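Local atomic coordinates of cyclic GMP-AMP synthase-like receptor (PDB entry 7LT2), a protein that senses double-stranded RNA in the cytoplasm and in response joins ATP and GTP into the cyclic dinucleotide 2',3'-cGAMP, triggering innate immunity. Residues L251-N254 and L258-A261; P260-I265 and Y279-V284; H273-S278 and P337-N342; S295-S300 and M306-E311; K352-N357 and A362-T367. All coordinates share one frame; numbering follows the deposited sequence.

Interaction 1 of 5, residues L251-N254 and L258-A261; sequences LIDN and LKPA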
# COMPACT_ATOMS: atom_id res chain seq x y z
N LEU A 251 -8.43 -3.87 -10.44
CA LEU A 251 -7.78 -4.20 -11.71
C LEU A 251 -6.99 -5.51 -11.63
O LEU A 251 -6.97 -6.28 -12.60
CB LEU A 251 -6.86 -3.05 -12.15
CG LEU A 251 -7.49 -1.81 -12.78
CD1 LEU A 251 -6.44 -0.72 -12.96
CD2 LEU A 251 -8.14 -2.17 -14.12
N ILE A 252 -6.34 -5.77 -10.49
CA ILE A 252 -5.51 -6.98 -10.38
C ILE A 252 -6.30 -8.19 -9.90
O ILE A 252 -5.73 -9.30 -9.86
CB ILE A 252 -4.31 -6.76 -9.44
CG1 ILE A 252 -4.78 -6.45 -8.01
CG2 ILE A 252 -3.37 -5.68 -9.98
CD1 ILE A 252 -3.64 -6.29 -7.01
N ASP A 253 -7.57 -8.03 -9.54
CA ASP A 253 -8.37 -9.11 -8.99
C ASP A 253 -8.97 -9.95 -10.11
O ASP A 253 -9.08 -9.51 -11.26
CB ASP A 253 -9.50 -8.54 -8.11
CG ASP A 253 -9.99 -9.51 -7.05
OD1 ASP A 253 -9.46 -10.63 -6.93
OD2 ASP A 253 -10.93 -9.13 -6.32
N ASN A 254 -9.36 -11.18 -9.76
CA ASN A 254 -10.03 -12.10 -10.68
C ASN A 254 -9.21 -12.30 -11.96
O ASN A 254 -9.73 -12.26 -13.08
CB ASN A 254 -11.45 -11.62 -10.99
CG ASN A 254 -12.23 -12.60 -11.86
OD1 ASN A 254 -12.04 -13.82 -11.76
ND2 ASN A 254 -13.08 -12.07 -12.73
N LEU A 258 -2.28 -14.05 -12.41
CA LEU A 258 -1.60 -12.76 -12.31
C LEU A 258 -0.82 -12.62 -11.01
O LEU A 258 0.37 -12.26 -11.03
CB LEU A 258 -2.60 -11.61 -12.46
CG LEU A 258 -1.99 -10.20 -12.44
CD1 LEU A 258 -2.76 -9.28 -13.37
CD2 LEU A 258 -1.95 -9.60 -11.03
N LYS A 259 -1.46 -12.84 -9.86
CA LYS A 259 -0.79 -12.55 -8.60
C LYS A 259 0.37 -13.51 -8.33
O LYS A 259 1.43 -13.05 -7.87
CB LYS A 259 -1.79 -12.53 -7.44
CG LYS A 259 -2.76 -11.35 -7.52
CD LYS A 259 -3.62 -11.22 -6.28
CE LYS A 259 -4.57 -10.04 -6.42
NZ LYS A 259 -5.41 -9.85 -5.21
N PRO A 260 0.26 -14.81 -8.61
CA PRO A 260 1.47 -15.65 -8.55
C PRO A 260 2.59 -15.14 -9.44
O PRO A 260 3.75 -15.11 -9.02
CB PRO A 260 0.97 -17.04 -8.98
CG PRO A 260 -0.46 -17.04 -8.54
CD PRO A 260 -0.96 -15.64 -8.78
N ALA A 261 2.27 -14.70 -10.66
CA ALA A 261 3.30 -14.20 -11.56
C ALA A 261 3.98 -12.95 -11.00
O ALA A 261 5.20 -12.79 -11.11
CB ALA A 261 2.71 -13.92 -12.94
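The carboxylate of Asp253 has Lys259 on one side of its plane and the backbone N of Asn254 on the other. From Lys259 the approach is loose: OD1 of Asp253 and NZ of Lys259 are 4.5 Å apart, opposite charges too distant for a salt bridge. On the other side, Asn254 N donates to Asp253 OD1 over 2.9 Å, meeting it 43° out of the carboxylate plane. The ammonium of Lys259 has its hydrogen bond elsewhere, to the carbonyl of Asp61. To get there the extended chain of Lys259 crosses Ile252 at about a right angle, placing CE 3.7 Å from Ile252 O and 3.9 Å from Ile252 CD1. CG1 of Ile252 lies between the backbone N and carbonyl carbon (chi1 62°), and this position sends the ethyl branch to the lysine chain. The other apolar touch is Leu258 CD2 on Ile252 CB, at 4.0 Å. The contact closes the short connection from helix 245-251 to the first turn of helix 258-272. Helix 278-291 packs on it through Ile289, which both Ile252 and Leu258 touch.

Interaction 2 of 5, residues P260-I265 and Y279-V284; sequences PAVKLI and YYIKTV
Ile265 and Ile281 meet branch to branch, their side chains crossing at a slant with the two CG2 methyls 4.1 Å apart. Both residues have the same conformation, with CG2 anti to the backbone N and CG1 beside it (chi1 -67° in Ile265 and -66° in Ile281), so each presents its short branch to the other helix. Both CB atoms point across the interface. Val262, one turn before Ile265, adds CG1 at 4.4 Å from the same Ile281 methyl. That single methyl is thus approached by two residues of helix 258-272, and no hydrogen bond crosses between the segments. The backbones come nearest at Val262 and Lys282, whose CA atoms are 7.3 Å apart, yet the lysine side chain runs off from the contact and makes salt bridges with Glu248 and Asp61. On the far side of helix 278-291, Tyr279 O accepts two bonds, from Thr283 N and from Thr283 OG1 at 2.8 Å, which arrive from opposite faces of the carbonyl plane. Phe285, one turn after Ile281 on the same helix, touches Val262 and Ile265, and Tyr312 of helix 301-318 touches Ile281. This buried contact, aliphatic between the two segments, joins two successive helices of the HhH/H2TH-like region; the second carries Tyr279 to Lys282, residues that probably bind ATP, as in relatives.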
# COMPACT_ATOMS: atom_id res chain seq x y z
N PRO A 260 0.26 -14.81 -8.61
CA PRO A 260 1.47 -15.65 -8.55
C PRO A 260 2.59 -15.14 -9.44
O PRO A 260 3.75 -15.11 -9.02
CB PRO A 260 0.97 -17.04 -8.98
CG PRO A 260 -0.46 -17.04 -8.54
CD PRO A 260 -0.96 -15.64 -8.78
N ALA A 261 2.27 -14.70 -10.66
CA ALA A 261 3.30 -14.20 -11.56
C ALA A 261 3.98 -12.95 -11.00
O ALA A 261 5.20 -12.79 -11.11
CB ALA A 261 2.71 -13.92 -12.94
N VAL A 262 3.19 -12.04 -10.41
CA VAL A 262 3.78 -10.84 -9.83
C VAL A 262 4.75 -11.21 -8.72
O VAL A 262 5.86 -10.68 -8.63
CB VAL A 262 2.70 -9.88 -9.31
CG1 VAL A 262 3.35 -8.70 -8.58
CG2 VAL A 262 1.85 -9.36 -10.44
N LYS A 263 4.34 -12.14 -7.85
CA LYS A 263 5.15 -12.48 -6.70
C LYS A 263 6.40 -13.25 -7.10
O LYS A 263 7.46 -13.05 -6.49
CB LYS A 263 4.31 -13.28 -5.69
CG LYS A 263 3.30 -12.38 -4.94
CD LYS A 263 2.47 -13.16 -3.93
CE LYS A 263 1.30 -13.85 -4.61
NZ LYS A 263 0.37 -14.45 -3.61
N LEU A 264 6.32 -14.09 -8.14
CA LEU A 264 7.51 -14.75 -8.65
C LEU A 264 8.53 -13.73 -9.15
O LEU A 264 9.73 -13.86 -8.89
CB LEU A 264 7.14 -15.73 -9.77
CG LEU A 264 6.34 -16.97 -9.37
CD1 LEU A 264 5.69 -17.61 -10.60
CD2 LEU A 264 7.23 -17.97 -8.67
N ILE A 265 8.06 -12.71 -9.87
CA ILE A 265 8.97 -11.67 -10.35
C ILE A 265 9.50 -10.84 -9.18
O ILE A 265 10.69 -10.50 -9.14
CB ILE A 265 8.28 -10.80 -11.41
CG1 ILE A 265 8.02 -11.63 -12.67
CG2 ILE A 265 9.12 -9.56 -11.73
CD1 ILE A 265 7.26 -10.89 -13.76
N TYR A 279 6.50 -1.31 -6.19
CA TYR A 279 5.42 -0.64 -6.91
C TYR A 279 5.74 -0.48 -8.39
O TYR A 279 4.82 -0.37 -9.21
CB TYR A 279 5.11 0.73 -6.29
CG TYR A 279 3.88 1.39 -6.89
CD1 TYR A 279 2.60 0.86 -6.68
CD2 TYR A 279 3.99 2.53 -7.67
CE1 TYR A 279 1.47 1.47 -7.23
CE2 TYR A 279 2.87 3.14 -8.21
CZ TYR A 279 1.62 2.61 -8.00
OH TYR A 279 0.52 3.23 -8.55
N TYR A 280 7.03 -0.45 -8.74
CA TYR A 280 7.38 -0.36 -10.16
C TYR A 280 7.00 -1.64 -10.89
O TYR A 280 6.58 -1.60 -12.05
CB TYR A 280 8.88 -0.07 -10.32
CG TYR A 280 9.39 1.12 -9.54
CD1 TYR A 280 8.53 2.08 -9.03
CD2 TYR A 280 10.75 1.30 -9.33
CE1 TYR A 280 9.00 3.16 -8.31
CE2 TYR A 280 11.24 2.38 -8.62
CZ TYR A 280 10.35 3.31 -8.11
OH TYR A 280 10.82 4.39 -7.40
N ILE A 281 7.15 -2.79 -10.22
CA ILE A 281 6.71 -4.05 -10.80
C ILE A 281 5.19 -4.10 -10.88
O ILE A 281 4.62 -4.50 -11.91
CB ILE A 281 7.27 -5.24 -10.00
CG1 ILE A 281 8.79 -5.30 -10.13
CG2 ILE A 281 6.66 -6.55 -10.47
CD1 ILE A 281 9.45 -6.23 -9.15
N LYS A 282 4.51 -3.68 -9.81
CA LYS A 282 3.05 -3.58 -9.85
C LYS A 282 2.60 -2.71 -11.01
O LYS A 282 1.65 -3.05 -11.73
CB LYS A 282 2.53 -3.02 -8.52
CG LYS A 282 1.01 -3.12 -8.35
CD LYS A 282 0.54 -2.34 -7.13
CE LYS A 282 -0.96 -2.48 -6.91
NZ LYS A 282 -1.45 -1.57 -5.84
N THR A 283 3.28 -1.58 -11.22
CA THR A 283 2.93 -0.66 -12.30
C THR A 283 3.09 -1.32 -13.66
O THR A 283 2.25 -1.14 -14.55
CB THR A 283 3.78 0.61 -12.21
OG1 THR A 283 3.49 1.30 -10.98
CG2 THR A 283 3.49 1.53 -13.39
N VAL A 284 4.17 -2.07 -13.86
CA VAL A 284 4.35 -2.80 -15.11
C VAL A 284 3.16 -3.72 -15.37
O VAL A 284 2.63 -3.79 -16.49
CB VAL A 284 5.68 -3.57 -15.11
CG1 VAL A 284 5.71 -4.61 -16.22
CG2 VAL A 284 6.85 -2.61 -15.25

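Interaction 3 of 5, residues H273-S278 and P337-N342; sequences HPNIAS and PITLNN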
# COMPACT_ATOMS: atom_id res chain seq x y z
N HIS A 273 17.93 -7.86 -7.93
CA HIS A 273 17.94 -6.42 -8.19
C HIS A 273 17.01 -5.67 -7.24
O HIS A 273 15.98 -5.11 -7.65
CB HIS A 273 17.60 -6.12 -9.66
CG HIS A 273 16.32 -6.75 -10.15
ND1 HIS A 273 16.22 -8.08 -10.48
CD2 HIS A 273 15.11 -6.20 -10.42
CE1 HIS A 273 15.00 -8.34 -10.91
NE2 HIS A 273 14.30 -7.22 -10.88
N PRO A 274 17.39 -5.56 -5.96
CA PRO A 274 16.57 -4.81 -5.00
C PRO A 274 16.52 -3.32 -5.29
O PRO A 274 15.77 -2.60 -4.61
CB PRO A 274 17.25 -5.08 -3.65
CG PRO A 274 18.24 -6.18 -3.90
CD PRO A 274 18.62 -6.08 -5.34
N ASN A 275 17.29 -2.84 -6.26
CA ASN A 275 17.24 -1.44 -6.69
C ASN A 275 15.86 -1.04 -7.21
O ASN A 275 15.57 0.16 -7.28
CB ASN A 275 18.27 -1.20 -7.80
CG ASN A 275 19.58 -1.91 -7.53
OD1 ASN A 275 19.66 -3.13 -7.57
ND2 ASN A 275 20.62 -1.13 -7.27
N ILE A 276 15.03 -2.00 -7.60
CA ILE A 276 13.72 -1.73 -8.20
C ILE A 276 12.66 -1.87 -7.12
O ILE A 276 12.55 -2.91 -6.47
CB ILE A 276 13.43 -2.69 -9.37
CG1 ILE A 276 14.50 -2.57 -10.46
CG2 ILE A 276 12.02 -2.46 -9.92
CD1 ILE A 276 14.53 -1.22 -11.16
N ALA A 277 11.87 -0.81 -6.93
CA ALA A 277 10.81 -0.84 -5.93
C ALA A 277 9.65 -1.73 -6.38
O ALA A 277 9.36 -1.85 -7.57
CB ALA A 277 10.30 0.57 -5.65
N SER A 278 8.99 -2.36 -5.40
CA SER A 278 7.89 -3.27 -5.71
C SER A 278 6.78 -2.58 -6.49
O SER A 278 6.17 -3.19 -7.37
CB SER A 278 7.35 -3.88 -4.42
OG SER A 278 8.32 -4.71 -3.80
N PRO A 337 21.32 5.25 -15.64
CA PRO A 337 21.33 4.34 -16.79
C PRO A 337 22.21 3.11 -16.59
O PRO A 337 21.83 2.01 -17.02
CB PRO A 337 21.85 5.23 -17.93
CG PRO A 337 21.44 6.61 -17.53
CD PRO A 337 21.54 6.66 -16.03
N ILE A 338 23.38 3.26 -15.97
CA ILE A 338 24.25 2.12 -15.72
C ILE A 338 23.55 1.08 -14.86
O ILE A 338 23.61 -0.13 -15.15
CB ILE A 338 25.57 2.59 -15.08
CG1 ILE A 338 26.42 3.35 -16.10
CG2 ILE A 338 26.36 1.41 -14.51
CD1 ILE A 338 27.62 4.04 -15.50
N THR A 339 22.87 1.52 -13.80
CA THR A 339 22.13 0.60 -12.94
C THR A 339 21.06 -0.15 -13.73
O THR A 339 20.93 -1.37 -13.61
CB THR A 339 21.51 1.38 -11.78
OG1 THR A 339 22.53 2.08 -11.06
CG2 THR A 339 20.77 0.43 -10.83
N LEU A 340 20.28 0.58 -14.53
CA LEU A 340 19.21 -0.07 -15.28
C LEU A 340 19.76 -0.98 -16.37
O LEU A 340 19.18 -2.04 -16.64
CB LEU A 340 18.29 1.00 -15.88
CG LEU A 340 17.57 1.86 -14.85
CD1 LEU A 340 16.87 3.03 -15.53
CD2 LEU A 340 16.58 1.02 -14.06
N ASN A 341 20.87 -0.58 -17.01
CA ASN A 341 21.51 -1.45 -17.99
C ASN A 341 21.96 -2.76 -17.35
O ASN A 341 21.73 -3.84 -17.90
CB ASN A 341 22.70 -0.74 -18.63
CG ASN A 341 22.28 0.32 -19.64
OD1 ASN A 341 21.14 0.36 -20.08
ND2 ASN A 341 23.23 1.18 -20.02
N ASN A 342 22.61 -2.69 -16.18
CA ASN A 342 23.07 -3.90 -15.52
C ASN A 342 21.90 -4.79 -15.12
O ASN A 342 21.98 -6.02 -15.26
CB ASN A 342 23.90 -3.54 -14.28
CG ASN A 342 25.24 -2.92 -14.63
OD1 ASN A 342 25.75 -3.07 -15.75
ND2 ASN A 342 25.83 -2.23 -13.67
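Asn275 and Thr339 touch where the amide nitrogen ND2 of Asn275 lies 3.9 Å from the CG2 methyl of Thr339. This is van der Waals packing, since no hydrogen bond joins the segments. The rotamer of Thr339 explains which branch is met: with chi1 at -57° its hydroxyl lies beside the backbone N, and CG2, anti to that N, is the group offered to the asparagine. The two side chains cross at a slant, and both CB atoms point across the gap, spanned by CA atoms 8.2 Å apart. Deeper in, Ile276 and Leu340 cross at about a right angle, with CD1 of Ile276 4.2 Å from CD2 of Leu340. Neither CB points straight at the other segment, and it is the outer atoms that close the distance. In Ile276 the ethyl branch is folded back at its second torsion (chi2 -65°) instead of running extended, which turns CD1 to the leucine. In Leu340, CD2 is the methyl that makes the touch. The loop itself is shaped by a type I beta turn, in which Ile276 N bonds to His273 O at 3.3 Å; within it CG1 of Ile276 lies at the edge of the His273 ring, in its plane. NE2 of His273 is hydrogen-bonded to Tyr312 OH. The contact thereby rests the connection between helices 258-272 and 278-291 on the start of helix 337-354, while Tyr312 and Ile316 of helix 301-318 also touch Ile276.

Interaction 4 of 5, residues S295-S300 and M306-E311; sequences SFWNKS and MTTLRE
The end of a 3-10 segment, running through residues 295 to 298, follows the manganese site at the end of helix 278-291 and folds back on helix 301-318 through Phe296 and Trp297, which meet Thr307 and Thr308. CG of Phe296 is anti to the backbone N (chi1 173°), and the ring projects to the helix, where CE1 lies 3.7 Å from Thr307 CG2. The Phe296 and Thr307 side chains come from opposite directions. Thr308 CG2 lies near the plane of the same ring, 3.8 Å from Phe296 CE2, so the methyls of two consecutive threonines touch one phenyl ring, that of Thr308 at its edge. Trp297 CZ3 joins at 4.2 Å from Thr308 CG2. The two aromatic rings also meet each other: Phe296 CD2 sits 3.5 Å above the indole plane, over its centre, while Trp297 CE2 lies at the phenyl edge. In this HhH/H2TH-like region the turn is also joined to the manganese site: Phe296 makes a cation-pi contact with Lys292, one of its residues, and Ser295 OG bonds to Asp293, a manganese-binding residue. The Trp297 side chain lies about 7 Å from the ion. Both threonine hydroxyls are occupied one turn back in helix 301-318, Thr307 OG1 with Glu303 O and Thr308 OG1 with Val304 O.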
# COMPACT_ATOMS: atom_id res chain seq x y z
N SER A 295 -8.07 -12.99 -21.67
CA SER A 295 -7.76 -14.42 -21.72
C SER A 295 -6.30 -14.71 -21.41
O SER A 295 -5.97 -15.86 -21.08
CB SER A 295 -8.13 -14.98 -23.09
OG SER A 295 -7.47 -14.26 -24.11
N PHE A 296 -5.42 -13.71 -21.49
CA PHE A 296 -4.00 -13.93 -21.23
C PHE A 296 -3.78 -14.52 -19.84
O PHE A 296 -2.92 -15.40 -19.66
CB PHE A 296 -3.24 -12.61 -21.38
CG PHE A 296 -1.80 -12.69 -20.97
CD1 PHE A 296 -0.87 -13.32 -21.78
CD2 PHE A 296 -1.38 -12.10 -19.79
CE1 PHE A 296 0.46 -13.37 -21.41
CE2 PHE A 296 -0.04 -12.14 -19.41
CZ PHE A 296 0.88 -12.79 -20.22
N TRP A 297 -4.55 -14.08 -18.86
CA TRP A 297 -4.35 -14.48 -17.47
C TRP A 297 -4.82 -15.90 -17.19
O TRP A 297 -4.60 -16.40 -16.07
CB TRP A 297 -5.03 -13.47 -16.56
CG TRP A 297 -4.58 -12.07 -16.88
CD1 TRP A 297 -5.32 -11.08 -17.47
CD2 TRP A 297 -3.27 -11.52 -16.67
NE1 TRP A 297 -4.56 -9.95 -17.62
CE2 TRP A 297 -3.30 -10.19 -17.14
CE3 TRP A 297 -2.08 -12.02 -16.13
CZ2 TRP A 297 -2.18 -9.35 -17.09
CZ3 TRP A 297 -0.97 -11.19 -16.07
CH2 TRP A 297 -1.03 -9.87 -16.55
N ASN A 298 -5.45 -16.57 -18.15
CA ASN A 298 -5.85 -17.96 -17.99
C ASN A 298 -4.88 -18.93 -18.64
O ASN A 298 -5.13 -20.14 -18.63
CB ASN A 298 -7.26 -18.16 -18.56
CG ASN A 298 -8.31 -17.42 -17.75
OD1 ASN A 298 -8.19 -17.32 -16.53
ND2 ASN A 298 -9.32 -16.88 -18.43
N LYS A 299 -3.78 -18.44 -19.20
CA LYS A 299 -2.75 -19.31 -19.72
C LYS A 299 -2.02 -19.99 -18.56
O LYS A 299 -2.28 -19.73 -17.39
CB LYS A 299 -1.80 -18.52 -20.62
CG LYS A 299 -2.51 -18.01 -21.86
CD LYS A 299 -1.60 -17.27 -22.80
CE LYS A 299 -2.30 -17.03 -24.13
NZ LYS A 299 -1.36 -16.65 -25.21
N SER A 300 -1.11 -20.90 -18.90
CA SER A 300 -0.36 -21.60 -17.86
C SER A 300 0.44 -20.60 -17.04
O SER A 300 0.79 -19.51 -17.51
CB SER A 300 0.58 -22.64 -18.48
OG SER A 300 1.70 -22.04 -19.10
N MET A 306 6.71 -16.26 -17.85
CA MET A 306 7.74 -16.00 -18.84
C MET A 306 7.41 -14.78 -19.69
O MET A 306 8.30 -13.97 -20.01
CB MET A 306 7.94 -17.22 -19.74
CG MET A 306 8.60 -18.40 -19.05
SD MET A 306 10.25 -18.00 -18.43
CE MET A 306 11.04 -17.46 -19.94
N THR A 307 6.15 -14.62 -20.07
CA THR A 307 5.79 -13.50 -20.93
C THR A 307 5.87 -12.17 -20.19
O THR A 307 6.41 -11.20 -20.72
CB THR A 307 4.40 -13.71 -21.52
OG1 THR A 307 4.43 -14.83 -22.40
CG2 THR A 307 3.96 -12.47 -22.29
N THR A 308 5.36 -12.12 -18.95
CA THR A 308 5.42 -10.87 -18.20
C THR A 308 6.85 -10.56 -17.77
O THR A 308 7.22 -9.38 -17.68
CB THR A 308 4.48 -10.91 -16.98
OG1 THR A 308 4.79 -12.01 -16.12
CG2 THR A 308 3.03 -10.99 -17.42
N LEU A 309 7.67 -11.58 -17.52
CA LEU A 309 9.07 -11.34 -17.20
C LEU A 309 9.79 -10.70 -18.38
O LEU A 309 10.58 -9.76 -18.20
CB LEU A 309 9.76 -12.64 -16.80
CG LEU A 309 11.27 -12.57 -16.50
CD1 LEU A 309 11.58 -11.65 -15.33
CD2 LEU A 309 11.83 -13.96 -16.24
N ARG A 310 9.53 -11.19 -19.60
CA ARG A 310 10.12 -10.58 -20.79
C ARG A 310 9.69 -9.13 -20.95
O ARG A 310 10.51 -8.26 -21.28
CB ARG A 310 9.73 -11.39 -22.03
CG ARG A 310 10.36 -12.77 -22.10
CD ARG A 310 9.94 -13.49 -23.38
NE ARG A 310 10.37 -14.88 -23.40
CZ ARG A 310 11.56 -15.29 -23.82
NH1 ARG A 310 12.46 -14.44 -24.27
NH2 ARG A 310 11.84 -16.59 -23.79
N GLU A 311 8.39 -8.84 -20.73
CA GLU A 311 7.89 -7.48 -20.91
C GLU A 311 8.40 -6.56 -19.80
O GLU A 311 8.71 -5.39 -20.06
CB GLU A 311 6.35 -7.50 -20.97
CG GLU A 311 5.78 -7.36 -22.38
CD GLU A 311 6.10 -6.01 -22.99
OE1 GLU A 311 5.52 -5.01 -22.52
OE2 GLU A 311 6.93 -5.97 -23.93

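Interaction 5 of 5, residues K352-N357 and A362-T367; sequences KDIENN and AKHLLT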
# COMPACT_ATOMS: atom_id res chain seq x y z
N LYS A 352 17.32 -16.31 -20.69
CA LYS A 352 17.98 -17.30 -21.54
C LYS A 352 18.21 -18.60 -20.79
O LYS A 352 18.14 -19.69 -21.38
CB LYS A 352 19.31 -16.75 -22.07
CG LYS A 352 19.18 -15.51 -22.93
CD LYS A 352 18.35 -15.79 -24.17
CE LYS A 352 19.22 -16.07 -25.38
NZ LYS A 352 19.98 -14.85 -25.80
N ASP A 353 18.49 -18.51 -19.49
CA ASP A 353 18.83 -19.69 -18.71
C ASP A 353 17.61 -20.53 -18.36
O ASP A 353 17.74 -21.74 -18.13
CB ASP A 353 19.56 -19.27 -17.44
CG ASP A 353 20.29 -20.42 -16.78
OD1 ASP A 353 21.20 -20.98 -17.43
OD2 ASP A 353 19.97 -20.75 -15.62
N ILE A 354 16.42 -19.93 -18.32
CA ILE A 354 15.20 -20.64 -17.93
C ILE A 354 14.25 -20.85 -19.10
O ILE A 354 13.34 -21.69 -18.99
CB ILE A 354 14.47 -19.91 -16.79
CG1 ILE A 354 13.88 -18.58 -17.27
CG2 ILE A 354 15.40 -19.69 -15.60
CD1 ILE A 354 13.15 -17.81 -16.20
N GLU A 355 14.42 -20.11 -20.20
CA GLU A 355 13.70 -20.25 -21.46
C GLU A 355 13.22 -21.67 -21.74
O GLU A 355 12.02 -21.93 -21.83
CB GLU A 355 14.62 -19.80 -22.60
CG GLU A 355 13.94 -19.09 -23.74
CD GLU A 355 14.88 -18.13 -24.43
OE1 GLU A 355 16.03 -18.52 -24.73
OE2 GLU A 355 14.47 -16.97 -24.66
N ASN A 356 14.17 -22.59 -21.88
CA ASN A 356 13.91 -23.98 -22.22
C ASN A 356 14.30 -24.92 -21.09
O ASN A 356 14.47 -26.13 -21.32
CB ASN A 356 14.64 -24.35 -23.51
CG ASN A 356 14.25 -23.46 -24.68
OD1 ASN A 356 13.07 -23.20 -24.91
ND2 ASN A 356 15.25 -23.00 -25.42
N ASN A 357 14.47 -24.39 -19.89
CA ASN A 357 14.89 -25.18 -18.72
C ASN A 357 14.11 -24.68 -17.52
O ASN A 357 14.64 -23.93 -16.68
CB ASN A 357 16.40 -25.05 -18.49
CG ASN A 357 17.21 -25.60 -19.65
OD1 ASN A 357 17.54 -26.78 -19.69
ND2 ASN A 357 17.54 -24.73 -20.61
N ALA A 362 13.83 -22.19 -10.13
CA ALA A 362 14.02 -22.19 -8.69
C ALA A 362 15.45 -21.81 -8.32
O ALA A 362 15.68 -21.23 -7.25
CB ALA A 362 13.67 -23.55 -8.10
N LYS A 363 16.42 -22.15 -9.17
CA LYS A 363 17.80 -21.80 -8.89
C LYS A 363 18.02 -20.29 -8.90
O LYS A 363 18.89 -19.78 -8.18
CB LYS A 363 18.73 -22.47 -9.90
CG LYS A 363 18.59 -23.99 -9.95
CD LYS A 363 19.40 -24.57 -11.10
CE LYS A 363 19.20 -26.06 -11.22
NZ LYS A 363 19.97 -26.64 -12.36
N HIS A 364 17.24 -19.56 -9.70
CA HIS A 364 17.36 -18.10 -9.75
C HIS A 364 16.46 -17.41 -8.73
O HIS A 364 16.81 -16.33 -8.25
CB HIS A 364 17.01 -17.58 -11.14
CG HIS A 364 17.97 -18.00 -12.21
ND1 HIS A 364 19.16 -17.33 -12.44
CD2 HIS A 364 17.93 -19.01 -13.11
CE1 HIS A 364 19.80 -17.92 -13.43
NE2 HIS A 364 19.08 -18.94 -13.85
N LEU A 365 15.32 -18.01 -8.40
CA LEU A 365 14.38 -17.36 -7.50
C LEU A 365 14.79 -17.50 -6.04
O LEU A 365 14.56 -16.58 -5.24
CB LEU A 365 12.97 -17.93 -7.70
CG LEU A 365 12.07 -17.26 -8.74
CD1 LEU A 365 12.79 -17.08 -10.08
CD2 LEU A 365 10.81 -18.07 -8.93
N LEU A 366 15.39 -18.62 -5.67
CA LEU A 366 15.67 -18.94 -4.27
C LEU A 366 17.12 -18.67 -3.93
O LEU A 366 18.02 -18.84 -4.76
CB LEU A 366 15.33 -20.41 -3.98
CG LEU A 366 13.90 -20.83 -4.29
CD1 LEU A 366 13.66 -22.28 -3.91
CD2 LEU A 366 12.90 -19.91 -3.58
N THR A 367 17.35 -18.23 -2.69
CA THR A 367 18.69 -18.23 -2.16
C THR A 367 19.20 -19.66 -2.09
O THR A 367 18.43 -20.62 -2.17
CB THR A 367 18.72 -17.59 -0.76
OG1 THR A 367 18.00 -18.42 0.16
CG2 THR A 367 18.07 -16.21 -0.79
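The last turn of helix 337-354 lies beside the short helix 361-365, with the CA atoms of Ile354 and His364 8.8 Å apart. The polar link is made by Asp353. His364 NE2 donates to Asp353 OD2 at 2.7 Å, with a nearly straight N-H...O angle of 168°. The oxygen lies close to the imidazole plane, whereas the nitrogen meets OD2 on its anti side, 28° out of the carboxylate plane. The two flat groups are turned steeply, their planes 80° apart, so a ring edge approaches a carboxylate that stands across it. Asp353 CG, anti to the backbone N, brings the carboxylate across the gap to the ring, and the CB atoms of both residues point to the opposite segment. Beside the bond, Ile354 CG2 packs on His364 CD2 at 3.6 Å. CG2 is the branch at the ring, while CD1 at the end of the other branch packs on Met306 and Leu309 of helix 301-318. The imidazole also meets the ring of Tyr349. Asn360 ties the intervening turn, its ND2 to Asp353 O and its OD1 to Lys363 NZ. The Asp353 carboxylate would probably favour a protonated His364. The arrangement is a histidine-carboxylate hydrogen bond that joins two successive helices in the C-terminal helical region, away from the annotated sites.

In the fold
Along the chain, interaction 1 comes first, closing the short loop between helix 245-251 and helix 258-272. Interaction 2 shares Pro260 and Ala261 with it and joins helix 258-272 to helix 278-291, and interaction 3 crosses it, because its first segment lies between the two of interaction 2 and its second far downstream on helix 337-354. Interaction 4 falls within the long span that interaction 3 closes and brings the turn after helix 278-291 onto helix 301-318. Interaction 5 follows, setting the last turn of helix 337-354 against helix 361-365. Physical links include Leu258 with Trp297, Ile265 with Thr308, Leu264 with Leu365 and the Arg310 to Glu355 salt bridge, uniting the helical half.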